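Local coordinates for ThiJ/PfpI domain protein (Brachyspira murdochii, PDB 4HCJ) that is of unconfirmed function but binds magnesium and, as a member of the DJ-1/PfpI family, may act as a hydrolase, at residues 60-65 against 87-92. Residues are numbered along the deposited sequence; the frame is centred on the assembly and turned at random.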
loop_
_atom_site.group_PDB
_atom_site.type_symbol
_atom_site.label_atom_id
_atom_site.label_comp_id
_atom_site.label_asym_id
_atom_site.label_seq_id
_atom_site.Cartn_x
_atom_site.Cartn_y
_atom_site.Cartn_z
ATOM N N LEU A 60 -11.328 7.669 -6.244
ATOM C CA LEU A 60 -11.069 7.112 -7.566
ATOM C C LEU A 60 -11.430 5.637 -7.605
ATOM O O LEU A 60 -11.199 4.912 -6.634
ATOM C CB LEU A 60 -9.551 7.180 -7.864
ATOM C CG LEU A 60 -8.973 8.582 -8.054
ATOM C CD1 LEU A 60 -7.456 8.566 -7.914
ATOM C CD2 LEU A 60 -9.350 9.150 -9.409
ATOM N N LEU A 61 -11.931 5.186 -8.746
ATOM C CA LEU A 61 -11.953 3.763 -9.032
ATOM C C LEU A 61 -10.537 3.324 -9.392
ATOM O O LEU A 61 -9.755 4.126 -9.914
ATOM C CB LEU A 61 -12.835 3.473 -10.236
ATOM C CG LEU A 61 -14.293 3.919 -10.095
ATOM C CD1 LEU A 61 -14.997 3.760 -11.428
ATOM C CD2 LEU A 61 -14.996 3.103 -9.020
ATOM N N PHE A 62 -10.205 2.043 -9.182
ATOM C CA PHE A 62 -8.917 1.539 -9.671
ATOM C C PHE A 62 -8.742 1.905 -11.150
ATOM O O PHE A 62 -7.643 2.295 -11.592
ATOM C CB PHE A 62 -8.816 0.017 -9.520
ATOM C CG PHE A 62 -8.947 -0.483 -8.107
ATOM C CD1 PHE A 62 -8.392 0.203 -7.039
ATOM C CD2 PHE A 62 -9.648 -1.649 -7.852
ATOM C CE1 PHE A 62 -8.522 -0.281 -5.743
ATOM C CE2 PHE A 62 -9.781 -2.135 -6.564
ATOM C CZ PHE A 62 -9.226 -1.447 -5.508
ATOM N N SER A 63 -9.821 1.775 -11.912
ATOM C CA SER A 63 -9.765 1.994 -13.343
ATOM C C SER A 63 -9.502 3.436 -13.741
ATOM O O SER A 63 -9.185 3.680 -14.906
ATOM C CB SER A 63 -11.065 1.543 -14.001
ATOM O OG SER A 63 -12.146 2.360 -13.572
ATOM N N GLU A 64 -9.635 4.370 -12.789
ATOM C CA GLU A 64 -9.406 5.795 -13.028
ATOM C C GLU A 64 -8.010 6.253 -12.653
ATOM O O GLU A 64 -7.662 7.407 -12.844
ATOM C CB GLU A 64 -10.434 6.630 -12.254
ATOM C CG GLU A 64 -11.859 6.451 -12.774
ATOM C CD GLU A 64 -12.930 7.091 -11.897
ATOM O OE1 GLU A 64 -12.737 7.219 -10.667
ATOM O OE2 GLU A 64 -13.993 7.448 -12.441
ATOM N N VAL A 65 -7.197 5.348 -12.135
ATOM C CA VAL A 65 -5.870 5.729 -11.677
ATOM C C VAL A 65 -4.920 5.961 -12.837
ATOM O O VAL A 65 -4.812 5.127 -13.732
ATOM C CB VAL A 65 -5.299 4.649 -10.753
ATOM C CG1 VAL A 65 -3.809 4.885 -10.477
ATOM C CG2 VAL A 65 -6.107 4.599 -9.467
ATOM N N ASP A 87 -7.264 -10.028 -7.302
ATOM C CA ASP A 87 -7.894 -9.145 -8.265
ATOM C C ASP A 87 -6.859 -8.621 -9.266
ATOM O O ASP A 87 -5.848 -8.033 -8.885
ATOM C CB ASP A 87 -8.539 -8.001 -7.489
ATOM C CG ASP A 87 -9.485 -7.179 -8.334
ATOM O OD1 ASP A 87 -9.069 -6.555 -9.304
ATOM O OD2 ASP A 87 -10.676 -7.144 -8.010
ATOM N N TRP A 88 -7.126 -8.822 -10.554
ATOM C CA TRP A 88 -6.190 -8.380 -11.570
ATOM C C TRP A 88 -5.993 -6.861 -11.579
ATOM O O TRP A 88 -4.951 -6.381 -12.035
ATOM C CB TRP A 88 -6.585 -8.900 -12.965
ATOM C CG TRP A 88 -7.818 -8.286 -13.532
ATOM C CD1 TRP A 88 -9.090 -8.755 -13.419
ATOM C CD2 TRP A 88 -7.900 -7.083 -14.319
ATOM N NE1 TRP A 88 -9.958 -7.922 -14.079
ATOM C CE2 TRP A 88 -9.260 -6.888 -14.640
ATOM C CE3 TRP A 88 -6.957 -6.153 -14.775
ATOM C CZ2 TRP A 88 -9.702 -5.807 -15.407
ATOM C CZ3 TRP A 88 -7.399 -5.079 -15.540
ATOM C CH2 TRP A 88 -8.760 -4.910 -15.832
ATOM N N ARG A 89 -6.981 -6.107 -11.102
ATOM C CA ARG A 89 -6.863 -4.647 -11.121
ATOM C C ARG A 89 -5.867 -4.159 -10.077
ATOM O O ARG A 89 -5.058 -3.281 -10.359
ATOM C CB ARG A 89 -8.217 -3.971 -10.879
ATOM C CG ARG A 89 -9.291 -4.339 -11.881
ATOM C CD ARG A 89 -10.641 -3.862 -11.408
ATOM N NE ARG A 89 -11.059 -4.619 -10.236
ATOM C CZ ARG A 89 -12.173 -4.364 -9.578
ATOM N NH1 ARG A 89 -12.956 -3.333 -9.936
ATOM N NH2 ARG A 89 -12.490 -5.113 -8.532
ATOM N N THR A 90 -5.937 -4.686 -8.859
ATOM C CA THR A 90 -5.022 -4.234 -7.821
ATOM C C THR A 90 -3.602 -4.720 -8.115
ATOM O O THR A 90 -2.641 -3.985 -7.938
ATOM C CB THR A 90 -5.491 -4.694 -6.446
ATOM O OG1 THR A 90 -5.611 -6.112 -6.475
ATOM C CG2 THR A 90 -6.842 -4.052 -6.086
ATOM N N GLN A 91 -3.487 -5.952 -8.602
ATOM C CA GLN A 91 -2.182 -6.445 -9.036
ATOM C C GLN A 91 -1.650 -5.606 -10.188
ATOM O O GLN A 91 -0.459 -5.288 -10.250
ATOM C CB GLN A 91 -2.273 -7.917 -9.440
ATOM C CG GLN A 91 -2.629 -8.843 -8.296
ATOM C CD GLN A 91 -2.861 -10.259 -8.748
ATOM O OE1 GLN A 91 -2.545 -10.629 -9.872
ATOM N NE2 GLN A 91 -3.449 -11.054 -7.878
ATOM N N GLY A 92 -2.545 -5.219 -11.095
ATOM C CA GLY A 92 -2.166 -4.403 -12.228
ATOM C C GLY A 92 -1.630 -3.046 -11.790
ATOM O O GLY A 92 -0.678 -2.537 -12.376
#
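F62 lays one face of its ring over the methyl group of T90, a CH-pi contact in which T90 CG2 sits 3.9 Å from the centroid of the F62 ring. The methyl lies off-centre, closest to F62 CE2 at 3.5 Å. With CG anti to the carbonyl carbon (chi1 -60°), the phenyl group projects from the 3-10 turn at 62-64 toward the first turn of helix 88-99. R89 approaches the same ring at its edge: the guanidinium stands almost perpendicular to it, and F62 CD2 rests above the guanidinium face, 4.1 Å from R89 NE.

What fixes that guanidinium is D87, the N-cap residue. R89 grips the carboxylate side-on, NE to D87 OD1 at 2.9 Å and NH2 to D87 OD2 at 2.8 Å, both nearly straight and in the guanidinium plane. D87 OD1 also takes the backbone N of R89 on its anti lone pair, so OD1 caps the helix while sharing with OD2 the job of holding the guanidinium. Were R89 replaced by an alanine, the D87 carboxylate would probably be left without its charged mate and the edge of the F62 ring less covered.

V13 of strand 9-13 touches both F62 and T90. The contact thus joins the 3-10 turn that follows strand 55-61 to the capped first turn of helix 88-99, in the alpha-beta-alpha sandwich of the DJ-1/PfpI family.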